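Local coordinates for protein transcriptional activator TenA-1 (Sulfolobus solfataricus P2, PDB 2QZC) that probably acts as a thiaminase-like enzyme of the TenA family in thiamin metabolism, with an all-helical heme oxygenase-like fold, at residues D39-R42 with Y43-Q47; I46-G49 with K50-E53; Y120-A123 with N124-W127. All coordinates share one frame; numbering follows the deposited sequence. Where two conformers were deposited one is given.

In the fold
Contacts 1 and 2 are successive turns of one rod, helix 38-63, sharing Ile46 and Gln47, with centres about 10 Å apart. Contact 3 closes helix 110-125, which packs against that rod: its centre lies about 19 Å from that of contact 2, the nearest atoms about 5 Å apart, and about 28 Å from that of contact 1. A bound imidazole, probably from the crystallisation liquor, may mark a pocket beside helix 38-63. Asp48 and Tyr51 of contact 2 touch it. The side chain of Tyr44 in contact 1 is about 4 Å from this imidazole. Contact 3, its centre about 17 Å from that of the chain, belongs instead to the surface, leading into helix 127-148.

Contact 1: D39-R42 with Y43-Q47; sequences DIFR and YYLIQ
From Asp39 to Ile46 the backbone of these two helical turns is tied by four i to i+4 hydrogen bonds, Leu45 N to Phe41 O being the shortest at 2.8 Å and Tyr43 N to Asp39 O among the longest at 3.1 Å. On one flank Phe41 carries the packing. With CG anti to the backbone N (chi1 -173°), its ring is brought alongside the following turn, where Leu45 CG sits over one face, 4.1 Å from the ring centroid, in a CH-pi contact. Leu45 CD1 comes closer still to the rim, 3.5 Å from Phe41 CE2. Beside it the Tyr44 ring meets Phe41 obliquely, planes at 32°, with Phe41 CE1 and Tyr44 CD2 3.8 Å apart; the Tyr44 hydroxyl is hydrogen-bonded to that of Tyr141. Another flank is formed by Arg42, whose chain runs extended from CG to NE. Its NE and NH2 bond to the carbonyls of Leu96 and Asp97, which fixes the rotation of the guanidinium and presents one face to Ile46 CD1, 3.8 Å from Arg42 NH1. Tyr156 meets Phe41 edge-to-face, extending the aromatic packing toward helix 154-164. Such i to i+3 and i to i+4 side-chain pairing is that of a regular alpha-helix, here helix 38-63 in the helical bundle of the heme oxygenase-like fold.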
ATOM      1  N   ASP A  39      19.999 -18.114 -20.614  1.00 19.78           N
ATOM      2  CA  ASP A  39      20.833 -17.829 -19.415  0.50 20.21           C
ATOM      3  C   ASP A  39      20.850 -16.321 -19.095  1.00 19.93           C
ATOM      4  O   ASP A  39      20.911 -15.938 -17.908  1.00 20.17           O
ATOM      5  CB  ASP A  39      22.285 -18.369 -19.493  0.50 20.33           C
ATOM      6  CG  ASP A  39      23.186 -17.600 -20.485  0.50 21.44           C
ATOM      7  OD1 ASP A  39      22.872 -17.583 -21.693  0.50 24.27           O
ATOM      8  OD2 ASP A  39      24.236 -17.038 -20.075  0.50 23.32           O
ATOM      9  N   ILE A  40      20.815 -15.487 -20.142  1.00 17.50           N
ATOM     10  CA  ILE A  40      20.779 -14.032 -19.950  0.50 16.02           C
ATOM     11  C   ILE A  40      19.410 -13.651 -19.436  1.00 18.04           C
ATOM     12  O   ILE A  40      19.295 -12.805 -18.515  1.00 17.31           O
ATOM     13  CB  ILE A  40      21.190 -13.268 -21.210  0.50 16.91           C
ATOM     14  CG1 ILE A  40      22.698 -13.472 -21.417  0.50 18.18           C
ATOM     15  CG2 ILE A  40      20.848 -11.767 -21.104  0.50 15.98           C
ATOM     16  CD1 ILE A  40      23.253 -12.848 -22.678  0.50 19.78           C
ATOM     17  N   PHE A  41      18.349 -14.230 -20.000  1.00 16.70           N
ATOM     18  CA  PHE A  41      17.012 -13.916 -19.500  1.00 16.58           C
ATOM     19  C   PHE A  41      16.842 -14.344 -18.047  1.00 17.11           C
ATOM     20  O   PHE A  41      16.203 -13.632 -17.244  1.00 17.14           O
ATOM     21  CB  PHE A  41      15.936 -14.592 -20.352  1.00 18.22           C
ATOM     22  CG  PHE A  41      14.537 -14.170 -19.987  1.00 18.26           C
ATOM     23  CD1 PHE A  41      14.124 -12.864 -20.224  1.00 19.01           C
ATOM     24  CD2 PHE A  41      13.620 -15.088 -19.511  1.00 20.07           C
ATOM     25  CE1 PHE A  41      12.839 -12.469 -19.920  1.00 18.73           C
ATOM     26  CE2 PHE A  41      12.327 -14.682 -19.221  1.00 22.34           C
ATOM     27  CZ  PHE A  41      11.949 -13.381 -19.456  1.00 19.44           C
ATOM     28  N   ARG A  42      17.443 -15.470 -17.654  1.00 17.21           N
ATOM     29  CA  ARG A  42      17.379 -15.942 -16.279  1.00 18.18           C
ATOM     30  C   ARG A  42      18.061 -14.939 -15.345  1.00 17.67           C
ATOM     31  O   ARG A  42      17.501 -14.584 -14.305  1.00 16.84           O
ATOM     32  CB  ARG A  42      18.024 -17.318 -16.148  1.00 18.77           C
ATOM     33  CG  ARG A  42      17.901 -17.887 -14.800  1.00 18.99           C
ATOM     34  CD  ARG A  42      18.490 -19.304 -14.675  1.00 23.16           C
ATOM     35  NE  ARG A  42      18.341 -19.779 -13.299  1.00 24.72           N
ATOM     36  CZ  ARG A  42      19.233 -19.609 -12.320  1.00 21.67           C
ATOM     37  NH1 ARG A  42      20.388 -18.993 -12.515  1.00 24.67           N
ATOM     38  NH2 ARG A  42      18.952 -20.082 -11.109  1.00 27.24           N
ATOM     39  N   TYR A  43      19.239 -14.467 -15.737  1.00 16.27           N
ATOM     40  CA  TYR A  43      19.994 -13.467 -14.964  1.00 16.28           C
ATOM     41  C   TYR A  43      19.084 -12.236 -14.766  1.00 16.14           C
ATOM     42  O   TYR A  43      18.951 -11.687 -13.627  1.00 15.05           O
ATOM     43  CB  TYR A  43      21.244 -13.045 -15.721  1.00 17.26           C
ATOM     44  CG  TYR A  43      22.013 -11.919 -15.083  1.00 15.84           C
ATOM     45  CD1 TYR A  43      21.616 -10.596 -15.242  1.00 14.94           C
ATOM     46  CD2 TYR A  43      23.129 -12.170 -14.281  1.00 15.31           C
ATOM     47  CE1 TYR A  43      22.319  -9.571 -14.656  1.00 15.64           C
ATOM     48  CE2 TYR A  43      23.857 -11.130 -13.685  1.00 15.68           C
ATOM     49  CZ  TYR A  43      23.423  -9.819 -13.874  1.00 15.69           C
ATOM     50  OH  TYR A  43      24.111  -8.777 -13.301  1.00 16.15           O
ATOM     51  N   TYR A  44      18.472 -11.784 -15.867  1.00 14.92           N
ATOM     52  CA  TYR A  44      17.556 -10.622 -15.851  1.00 14.98           C
ATOM     53  C   TYR A  44      16.402 -10.844 -14.870  1.00 14.34           C
ATOM     54  O   TYR A  44      16.039  -9.966 -14.052  1.00 15.40           O
ATOM     55  CB  TYR A  44      17.010 -10.313 -17.276  1.00 16.01           C
ATOM     56  CG  TYR A  44      15.752  -9.476 -17.255  1.00 15.42           C
ATOM     57  CD1 TYR A  44      15.811  -8.103 -16.995  1.00 16.98           C
ATOM     58  CD2 TYR A  44      14.512 -10.062 -17.459  1.00 15.79           C
ATOM     59  CE1 TYR A  44      14.633  -7.363 -16.913  1.00 15.69           C
ATOM     60  CE2 TYR A  44      13.345  -9.324 -17.411  1.00 16.53           C
ATOM     61  CZ  TYR A  44      13.414  -7.978 -17.126  1.00 18.30           C
ATOM     62  OH  TYR A  44      12.232  -7.260 -17.036  1.00 19.71           O
ATOM     63  N   LEU A  45      15.743 -12.003 -14.974  1.00 14.99           N
ATOM     64  CA  LEU A  45      14.579 -12.290 -14.131  1.00 15.95           C
ATOM     65  C   LEU A  45      14.911 -12.274 -12.654  1.00 15.40           C
ATOM     66  O   LEU A  45      14.069 -11.835 -11.821  1.00 16.02           O
ATOM     67  CB  LEU A  45      13.930 -13.637 -14.451  1.00 17.98           C
ATOM     68  CG  LEU A  45      12.981 -13.633 -15.625  1.00 21.87           C
ATOM     69  CD1 LEU A  45      12.419 -15.073 -15.719  1.00 25.43           C
ATOM     70  CD2 LEU A  45      11.825 -12.574 -15.542  1.00 20.57           C
ATOM     71  N   ILE A  46      16.100 -12.743 -12.302  1.00 15.31           N
ATOM     72  CA  ILE A  46      16.528 -12.728 -10.912  1.00 15.32           C
ATOM     73  C   ILE A  46      16.715 -11.278 -10.449  1.00 15.65           C
ATOM     74  O   ILE A  46      16.165 -10.863  -9.411  1.00 16.45           O
ATOM     75  CB  ILE A  46      17.788 -13.547 -10.701  1.00 16.92           C
ATOM     76  CG1 ILE A  46      17.516 -15.045 -10.966  1.00 17.06           C
ATOM     77  CG2 ILE A  46      18.340 -13.359  -9.283  1.00 16.89           C
ATOM     78  CD1 ILE A  46      18.847 -15.862 -11.116  1.00 17.00           C
ATOM     79  N   GLN A  47      17.392 -10.461 -11.263  1.00 14.05           N
ATOM     80  CA  GLN A  47      17.530  -9.037 -10.905  1.00 13.42           C
ATOM     81  C   GLN A  47      16.176  -8.347 -10.839  1.00 14.46           C
ATOM     82  O   GLN A  47      15.932  -7.517  -9.946  1.00 14.67           O
ATOM     83  CB  GLN A  47      18.441  -8.294 -11.905  1.00 14.23           C
ATOM     84  CG  GLN A  47      19.888  -8.710 -11.810  1.00 15.64           C
ATOM     85  CD  GLN A  47      20.506  -8.518 -10.451  1.00 14.28           C
ATOM     86  OE1 GLN A  47      20.543  -7.391  -9.933  1.00 14.37           O
ATOM     87  NE2 GLN A  47      20.948  -9.632  -9.820  1.00 15.09           N
TER

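Contact 2: I46-G49 with K50-E53; sequences IQDG and KYVE. With IMD (imidazole), chain C.
Asp48 and Val52 meet one turn apart on helix 38-63, a long alpha-helix of the heme oxygenase-like bundle. Among the backbone hydrogen bonds, Tyr51 N to Gln47 O is nearly straight (169°) and 2.9 Å long, and Val52 N reaches Asp48 O over the same distance. Lys50 N bonds to Ile46 O and adds a weak bond to Gln47 O.

Side-chain packing between the turns is slight, a van der Waals contact of the methyl Val52 CG2 with Asp48 OD1 at 3.7 Å. The more specific chemistry concerns the imidazole, probably from the crystallisation liquor. Its N3 donates to Asp48 OD1 at 2.7 Å, and its C4 lies over one face of the Tyr51 ring, offset toward the rim. Carrying CG anti to the backbone N (chi1 179°), Asp48 swings its carboxylate round to meet the ligand; Glu199 holds the same imidazole through a further hydrogen bond, and a glycerol bonds to Asp48 OD1. Replacing Tyr51 with an alanine would probably leave the imidazole without the aromatic surface beneath it, opening a gap beside Asp48.

Lys50 and Glu53 reach outward. Lys50 NZ bonds to the carbonyls of Thr106 and Ile103, whereas Glu53 forms salt bridges with Arg100 and, one turn further along its own helix, with Arg57, and packs on Ile68 of the second subunit. Between turns, a water links Gly49 O, 3.0 Å away, with Glu53 OE1, 2.8 Å away.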
ATOM      1  N   ILE A  46      16.100 -12.743 -12.302  1.00 15.31           N
ATOM      2  CA  ILE A  46      16.528 -12.728 -10.912  1.00 15.32           C
ATOM      3  C   ILE A  46      16.715 -11.278 -10.449  1.00 15.65           C
ATOM      4  O   ILE A  46      16.165 -10.863  -9.411  1.00 16.45           O
ATOM      5  CB  ILE A  46      17.788 -13.547 -10.701  1.00 16.92           C
ATOM      6  CG1 ILE A  46      17.516 -15.045 -10.966  1.00 17.06           C
ATOM      7  CG2 ILE A  46      18.340 -13.359  -9.283  1.00 16.89           C
ATOM      8  CD1 ILE A  46      18.847 -15.862 -11.116  1.00 17.00           C
ATOM      9  N   GLN A  47      17.392 -10.461 -11.263  1.00 14.05           N
ATOM     10  CA  GLN A  47      17.530  -9.037 -10.905  1.00 13.42           C
ATOM     11  C   GLN A  47      16.176  -8.347 -10.839  1.00 14.46           C
ATOM     12  O   GLN A  47      15.932  -7.517  -9.946  1.00 14.67           O
ATOM     13  CB  GLN A  47      18.441  -8.294 -11.905  1.00 14.23           C
ATOM     14  CG  GLN A  47      19.888  -8.710 -11.810  1.00 15.64           C
ATOM     15  CD  GLN A  47      20.506  -8.518 -10.451  1.00 14.28           C
ATOM     16  OE1 GLN A  47      20.543  -7.391  -9.933  1.00 14.37           O
ATOM     17  NE2 GLN A  47      20.948  -9.632  -9.820  1.00 15.09           N
ATOM     18  N   ASP A  48      15.281  -8.652 -11.779  1.00 14.00           N
ATOM     19  CA  ASP A  48      13.950  -8.065 -11.765  1.00 15.07           C
ATOM     20  C   ASP A  48      13.168  -8.484 -10.513  1.00 14.00           C
ATOM     21  O   ASP A  48      12.422  -7.665  -9.950  1.00 15.78           O
ATOM     22  CB  ASP A  48      13.199  -8.420 -13.056  1.00 17.49           C
ATOM     23  CG  ASP A  48      11.815  -7.870 -13.099  1.00 20.33           C
ATOM     24  OD1 ASP A  48      11.690  -6.641 -13.187  1.00 22.56           O
ATOM     25  OD2 ASP A  48      10.862  -8.679 -13.050  1.00 24.77           O
ATOM     26  N   GLY A  49      13.361  -9.715 -10.049  1.00 16.01           N
ATOM     27  CA  GLY A  49      12.713 -10.202  -8.808  1.00 15.53           C
ATOM     28  C   GLY A  49      13.113  -9.380  -7.592  1.00 16.82           C
ATOM     29  O   GLY A  49      12.296  -9.117  -6.686  1.00 18.19           O
ATOM     30  N   LYS A  50      14.372  -8.958  -7.561  1.00 14.69           N
ATOM     31  CA  LYS A  50      14.877  -8.095  -6.480  1.00 14.68           C
ATOM     32  C   LYS A  50      14.311  -6.691  -6.647  1.00 15.84           C
ATOM     33  O   LYS A  50      13.831  -6.076  -5.688  1.00 16.19           O
ATOM     34  CB  LYS A  50      16.397  -8.049  -6.485  1.00 15.35           C
ATOM     35  CG  LYS A  50      17.073  -9.424  -6.303  1.00 16.05           C
ATOM     36  CD  LYS A  50      18.558  -9.309  -6.053  1.00 15.92           C
ATOM     37  CE  LYS A  50      18.922  -8.870  -4.653  1.00 16.06           C
ATOM     38  NZ  LYS A  50      18.549  -9.900  -3.628  1.00 17.36           N
ATOM     39  N   TYR A  51      14.402  -6.157  -7.859  1.00 14.13           N
ATOM     40  CA  TYR A  51      13.915  -4.835  -8.153  1.00 14.21           C
ATOM     41  C   TYR A  51      12.442  -4.625  -7.786  1.00 14.18           C
ATOM     42  O   TYR A  51      12.056  -3.617  -7.157  1.00 14.69           O
ATOM     43  CB  TYR A  51      14.115  -4.514  -9.669  1.00 13.98           C
ATOM     44  CG  TYR A  51      13.483  -3.251 -10.129  1.00 14.13           C
ATOM     45  CD1 TYR A  51      14.177  -2.045 -10.072  1.00 15.61           C
ATOM     46  CD2 TYR A  51      12.156  -3.223 -10.633  1.00 14.62           C
ATOM     47  CE1 TYR A  51      13.572  -0.845 -10.488  1.00 15.13           C
ATOM     48  CE2 TYR A  51      11.583  -2.055 -11.049  1.00 15.04           C
ATOM     49  CZ  TYR A  51      12.297  -0.845 -10.983  1.00 15.25           C
ATOM     50  OH  TYR A  51      11.782   0.390 -11.407  1.00 18.52           O
ATOM     51  N   VAL A  52      11.593  -5.554  -8.220  1.00 14.18           N
ATOM     52  CA  VAL A  52      10.129  -5.407  -8.031  0.50 15.70           C
ATOM     53  C   VAL A  52       9.750  -5.318  -6.571  1.00 15.47           C
ATOM     54  O   VAL A  52       8.857  -4.534  -6.202  1.00 16.29           O
ATOM     55  CB  VAL A  52       9.334  -6.515  -8.730  0.50 16.10           C
ATOM     56  CG1 VAL A  52       7.853  -6.544  -8.285  0.50 18.93           C
ATOM     57  CG2 VAL A  52       9.432  -6.302 -10.226  0.50 19.06           C
ATOM     58  N   GLU A  53      10.421  -6.077  -5.707  1.00 14.78           N
ATOM     59  CA  GLU A  53      10.097  -5.986  -4.282  1.00 14.61           C
ATOM     60  C   GLU A  53      10.463  -4.586  -3.743  1.00 14.18           C
ATOM     61  O   GLU A  53       9.715  -3.964  -2.978  1.00 14.72           O
ATOM     62  CB  GLU A  53      10.794  -7.084  -3.473  1.00 16.38           C
ATOM     63  CG  GLU A  53      10.358  -7.025  -1.998  1.00 17.40           C
ATOM     64  CD  GLU A  53      11.009  -8.051  -1.103  1.00 22.88           C
ATOM     65  OE1 GLU A  53      11.430  -9.091  -1.615  1.00 25.63           O
ATOM     66  OE2 GLU A  53      11.086  -7.823   0.122  1.00 22.26           O
TER
HETATM   67  N1  IMD C 214      12.701  -2.114 -14.605  1.00 20.07           N
HETATM   68  C2  IMD C 214      11.808  -3.067 -14.458  1.00 21.19           C
HETATM   69  N3  IMD C 214      12.433  -4.117 -13.958  1.00 20.45           N
HETATM   70  C4  IMD C 214      13.715  -3.805 -13.752  1.00 20.89           C
HETATM   71  C5  IMD C 214      13.900  -2.509 -14.159  1.00 22.51           C
HETATM   72  O   HOH W   1      12.955  -9.815  -3.885  1.00 23.22           O

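Contact 3: Y120-A123 with N124-W127; sequences YYYA and NLDW
A methyl of Leu125, CD1, leans on the phenol end of Tyr121 near the end of helix 110-125, 3.6 Å from Tyr121 CZ, in an oblique approach to the ring. Two different rotations produce this meeting: the tyrosine places CG anti to the backbone N (chi1 174°), whereas the leucine places its CG anti to the carbonyl carbon (chi1 -64°). The same methyl comes more loosely to Tyr122 CD1, at 4.4 Å. Between the neighbouring tyrosines, Tyr121 CD2 stands over the centre of the Tyr122 ring, while Tyr122 CD2 lies at the edge of the Tyr121 ring.

Tyr120 O takes the routine bond from Asn124 N, 2.9 Å away. Separately, a chi1 of -77° sets CG of Asn124 beside its backbone N and lets ND2 add a weak bond, 3.0 Å long, to Tyr120 O. Tyr122 O is also gripped twice: Asp126 N approaches nearly end-on to the carbonyl, and Leu125 N, 3.0 Å away, stands above its plane. The Tyr120 hydroxyl meets Asp54 of helix 38-63, and those of Tyr121 and Tyr122 are each hydrogen-bonded to bound glycerol, probably from the crystallisation liquor.

Asp126 is the N-cap of helix 127-148, its OD2 accepting from Lys129 N. Shared acceptance at Tyr122 O and the cap at Asp126 together imply a tight junction, in which carbonyl bonds near the end of helix 110-125 are followed closely by the capped start of helix 127-148.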
ATOM      1  N   TYR A 120      13.689   4.652  -3.797  1.00 12.77           N
ATOM      2  CA  TYR A 120      13.492   4.923  -2.384  1.00 13.06           C
ATOM      3  C   TYR A 120      13.718   6.384  -2.034  1.00 12.81           C
ATOM      4  O   TYR A 120      12.993   6.946  -1.176  1.00 14.88           O
ATOM      5  CB  TYR A 120      14.398   4.036  -1.501  1.00 13.72           C
ATOM      6  CG  TYR A 120      13.992   2.584  -1.329  1.00 11.81           C
ATOM      7  CD1 TYR A 120      12.870   2.260  -0.592  1.00 14.63           C
ATOM      8  CD2 TYR A 120      14.750   1.517  -1.861  1.00 13.31           C
ATOM      9  CE1 TYR A 120      12.536   0.948  -0.361  1.00 14.28           C
ATOM     10  CE2 TYR A 120      14.415   0.199  -1.629  1.00 13.84           C
ATOM     11  CZ  TYR A 120      13.259  -0.082  -0.917  1.00 14.29           C
ATOM     12  OH  TYR A 120      12.950  -1.395  -0.675  1.00 15.30           O
ATOM     13  N   TYR A 121      14.747   7.002  -2.613  1.00 13.49           N
ATOM     14  CA  TYR A 121      15.092   8.379  -2.312  1.00 14.58           C
ATOM     15  C   TYR A 121      13.890   9.283  -2.552  1.00 14.48           C
ATOM     16  O   TYR A 121      13.502  10.069  -1.655  1.00 15.04           O
ATOM     17  CB  TYR A 121      16.326   8.825  -3.129  1.00 15.02           C
ATOM     18  CG  TYR A 121      16.618  10.302  -2.957  1.00 14.83           C
ATOM     19  CD1 TYR A 121      17.215  10.754  -1.812  1.00 16.59           C
ATOM     20  CD2 TYR A 121      16.305  11.224  -3.921  1.00 15.15           C
ATOM     21  CE1 TYR A 121      17.465  12.117  -1.601  1.00 17.36           C
ATOM     22  CE2 TYR A 121      16.545  12.592  -3.723  1.00 15.86           C
ATOM     23  CZ  TYR A 121      17.144  13.023  -2.568  1.00 17.01           C
ATOM     24  OH  TYR A 121      17.386  14.374  -2.374  1.00 16.81           O
ATOM     25  N   TYR A 122      13.297   9.182  -3.720  1.00 14.30           N
ATOM     26  CA  TYR A 122      12.154  10.045  -4.049  1.00 14.15           C
ATOM     27  C   TYR A 122      10.889   9.664  -3.290  1.00 15.42           C
ATOM     28  O   TYR A 122      10.147  10.541  -2.855  1.00 15.45           O
ATOM     29  CB  TYR A 122      11.944  10.132  -5.582  1.00 14.48           C
ATOM     30  CG  TYR A 122      13.069  10.922  -6.186  1.00 13.69           C
ATOM     31  CD1 TYR A 122      13.217  12.270  -5.884  1.00 15.48           C
ATOM     32  CD2 TYR A 122      14.028  10.311  -6.991  1.00 14.45           C
ATOM     33  CE1 TYR A 122      14.326  12.999  -6.387  1.00 14.77           C
ATOM     34  CE2 TYR A 122      15.117  11.027  -7.479  1.00 15.64           C
ATOM     35  CZ  TYR A 122      15.240  12.351  -7.175  1.00 15.93           C
ATOM     36  OH  TYR A 122      16.339  13.079  -7.622  1.00 18.49           O
ATOM     37  N   ALA A 123      10.709   8.374  -3.031  1.00 13.92           N
ATOM     38  CA  ALA A 123       9.539   7.936  -2.208  1.00 13.72           C
ATOM     39  C   ALA A 123       9.590   8.523  -0.827  1.00 16.60           C
ATOM     40  O   ALA A 123       8.542   8.918  -0.269  1.00 17.89           O
ATOM     41  CB  ALA A 123       9.487   6.459  -2.107  1.00 14.51           C
ATOM     42  N   ASN A 124      10.782   8.617  -0.248  1.00 15.42           N
ATOM     43  CA  ASN A 124      10.936   9.222   1.084  1.00 16.54           C
ATOM     44  C   ASN A 124      10.752  10.733   1.132  1.00 19.52           C
ATOM     45  O   ASN A 124      10.569  11.306   2.247  1.00 24.28           O
ATOM     46  CB  ASN A 124      12.263   8.801   1.695  1.00 16.13           C
ATOM     47  CG  ASN A 124      12.212   7.370   2.234  1.00 18.95           C
ATOM     48  OD1 ASN A 124      11.468   7.113   3.140  1.00 23.78           O
ATOM     49  ND2 ASN A 124      13.120   6.537   1.799  1.00 26.35           N
ATOM     50  N   LEU A 125      10.742  11.369  -0.031  1.00 16.58           N
ATOM     51  CA  LEU A 125      10.537  12.813  -0.138  1.00 17.73           C
ATOM     52  C   LEU A 125       9.146  13.271  -0.532  1.00 18.37           C
ATOM     53  O   LEU A 125       8.605  14.167   0.099  1.00 19.40           O
ATOM     54  CB  LEU A 125      11.527  13.423  -1.136  1.00 20.92           C
ATOM     55  CG  LEU A 125      13.014  13.351  -0.780  1.00 25.47           C
ATOM     56  CD1 LEU A 125      13.741  14.065  -1.908  1.00 27.67           C
ATOM     57  CD2 LEU A 125      13.306  13.959   0.578  1.00 30.30           C
ATOM     58  N   ASP A 126       8.585  12.712  -1.584  1.00 16.42           N
ATOM     59  CA  ASP A 126       7.384  13.292  -2.196  1.00 18.88           C
ATOM     60  C   ASP A 126       6.674  12.346  -3.140  1.00 18.09           C
ATOM     61  O   ASP A 126       7.341  11.679  -3.934  1.00 17.97           O
ATOM     62  CB  ASP A 126       7.949  14.466  -3.025  1.00 22.75           C
ATOM     63  CG  ASP A 126       6.935  15.310  -3.656  1.00 30.35           C
ATOM     64  OD1 ASP A 126       6.278  16.093  -2.952  1.00 38.54           O
ATOM     65  OD2 ASP A 126       6.836  15.257  -4.874  1.00 26.71           O
ATOM     66  N   TRP A 127       5.333  12.285  -3.107  1.00 16.98           N
ATOM     67  CA  TRP A 127       4.593  11.450  -4.027  1.00 15.98           C
ATOM     68  C   TRP A 127       4.846  11.818  -5.491  1.00 14.95           C
ATOM     69  O   TRP A 127       5.110  10.926  -6.314  1.00 15.21           O
ATOM     70  CB  TRP A 127       3.092  11.459  -3.712  1.00 16.85           C
ATOM     71  CG  TRP A 127       2.208  10.926  -4.789  1.00 16.43           C
ATOM     72  CD1 TRP A 127       1.403  11.657  -5.636  1.00 16.87           C
ATOM     73  CD2 TRP A 127       2.065   9.560  -5.185  1.00 17.24           C
ATOM     74  NE1 TRP A 127       0.740  10.809  -6.486  1.00 16.30           N
ATOM     75  CE2 TRP A 127       1.132   9.519  -6.238  1.00 15.38           C
ATOM     76  CE3 TRP A 127       2.623   8.350  -4.735  1.00 18.66           C
ATOM     77  CZ2 TRP A 127       0.773   8.316  -6.882  1.00 18.81           C
ATOM     78  CZ3 TRP A 127       2.259   7.145  -5.367  1.00 17.88           C
ATOM     79  CH2 TRP A 127       1.332   7.135  -6.409  1.00 19.46           C
TER